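Local coordinates for protein possible adhesin (Caldicellulosiruptor kronotskyensis, PDB 4WA0) that probably mediates attachment of this extremely thermophilic bacterium to cellulose, as a tapirin, through this magnesium-binding C-terminal beta-helix domain, at residues Q345-I348 with E349-G353. Residues are numbered along the deposited sequence; the frame is centred on the assembly and turned at random.
Sequences QQDI and ESNTG
Ile348 O takes two bonds from Thr352, one from the backbone N at 3.0 Å and one from the hydroxyl OG1 at 2.9 Å. The N donor lies nearly in line with the carbonyl, while OG1 comes from above its plane. With chi1 at 68°, OG1 sits between the backbone N and the carbonyl carbon of Thr352, within reach of the preceding turn. The bond from Glu349 N to Gln345 O (2.8 Å) is nearly straight; those to Gln346 O and Asp347 O are more bent. Gly353, at the C' position, ends the helix with a positive phi, which favours glycine; its N bonds Glu349 O. Two waters tie side chains one turn apart. One donates to Gln345 OE1 and Glu349 OE2, and Gln345 NE2 hydrogen-bonds Pro340 O. The other donates to Asp347 OD1 and accepts from Asn351 ND2 at 2.7 Å; here the carboxylate and amide planes stand 88° apart. Tyr262 OH bonds both Asp347 OD2 and Asn351 ND2, and Thr249 OG1 also bonds Asp347 OD2, so this polar pair is held from the strand side. On the outer face, Gln346 bends at chi2 (60°) and brings NE2 to 3.2 Å from Ser350 OG. The buried Ile348 side chain packs on Val260 and Tyr262. The last two turns of helix 342-352 lie against strand 258-263 through Asp347, Ile348 and Asn351, with Leu8 beside Glu349 and Leu317 beside Thr352.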
# COMPACT_ATOMS: atom_id res chain seq x y z
N GLN A 345 5.05 -22.19 7.39
CA GLN A 345 5.39 -21.90 5.98
C GLN A 345 5.22 -23.11 5.10
O GLN A 345 4.59 -23.08 4.02
CB GLN A 345 6.86 -21.46 5.83
CG GLN A 345 7.32 -20.13 6.44
CD GLN A 345 8.86 -19.91 6.42
OE1 GLN A 345 9.52 -20.11 5.41
NE2 GLN A 345 9.44 -19.49 7.56
N GLN A 346 5.73 -24.25 5.55
CA GLN A 346 5.65 -25.45 4.74
C GLN A 346 4.16 -25.88 4.56
O GLN A 346 3.72 -26.30 3.49
CB GLN A 346 6.44 -26.56 5.41
CG GLN A 346 6.44 -27.86 4.65
CD GLN A 346 7.05 -27.65 3.27
OE1 GLN A 346 8.24 -27.34 3.15
NE2 GLN A 346 6.20 -27.72 2.21
N ASP A 347 3.38 -25.77 5.62
CA ASP A 347 1.95 -26.19 5.61
C ASP A 347 1.19 -25.36 4.60
O ASP A 347 0.35 -25.87 3.84
CB ASP A 347 1.31 -25.98 6.97
CG ASP A 347 -0.09 -26.58 7.06
OD1 ASP A 347 -0.19 -27.81 7.06
OD2 ASP A 347 -1.06 -25.84 7.23
N ILE A 348 1.45 -24.08 4.62
CA ILE A 348 0.77 -23.13 3.73
C ILE A 348 1.21 -23.40 2.31
O ILE A 348 0.36 -23.54 1.42
CB ILE A 348 1.13 -21.68 4.09
CG1 ILE A 348 0.54 -21.26 5.45
CG2 ILE A 348 0.63 -20.73 2.98
CD1 ILE A 348 1.12 -20.01 6.04
N GLU A 349 2.54 -23.50 2.09
CA GLU A 349 3.07 -23.90 0.76
C GLU A 349 2.44 -25.13 0.21
O GLU A 349 2.11 -25.19 -0.97
CB GLU A 349 4.63 -24.02 0.78
CG GLU A 349 5.27 -22.62 0.83
CD GLU A 349 6.66 -22.51 1.46
OE1 GLU A 349 7.29 -23.50 1.85
OE2 GLU A 349 7.13 -21.33 1.59
N SER A 350 2.21 -26.13 1.06
CA SER A 350 1.69 -27.40 0.61
C SER A 350 0.24 -27.28 0.21
O SER A 350 -0.19 -27.84 -0.80
CB SER A 350 1.82 -28.47 1.68
OG SER A 350 3.21 -28.73 1.91
N ASN A 351 -0.52 -26.56 1.02
CA ASN A 351 -1.96 -26.44 0.79
C ASN A 351 -2.33 -25.49 -0.35
O ASN A 351 -3.44 -25.55 -0.86
CB ASN A 351 -2.64 -25.93 2.06
CG ASN A 351 -2.80 -27.01 3.09
OD1 ASN A 351 -3.17 -28.11 2.80
ND2 ASN A 351 -2.51 -26.68 4.34
N THR A 352 -1.43 -24.58 -0.69
CA THR A 352 -1.69 -23.63 -1.78
C THR A 352 -0.89 -23.87 -3.06
O THR A 352 -1.37 -23.51 -4.15
CB THR A 352 -1.39 -22.23 -1.31
OG1 THR A 352 0.02 -22.08 -1.09
CG2 THR A 352 -2.22 -21.93 -0.03
N GLY A 353 0.32 -24.41 -2.92
CA GLY A 353 1.17 -24.71 -4.02
C GLY A 353 1.90 -23.53 -4.60
O GLY A 353 2.58 -23.68 -5.63
O HOH W 1 9.26 -20.95 2.84
O HOH W 2 -2.98 -28.56 6.25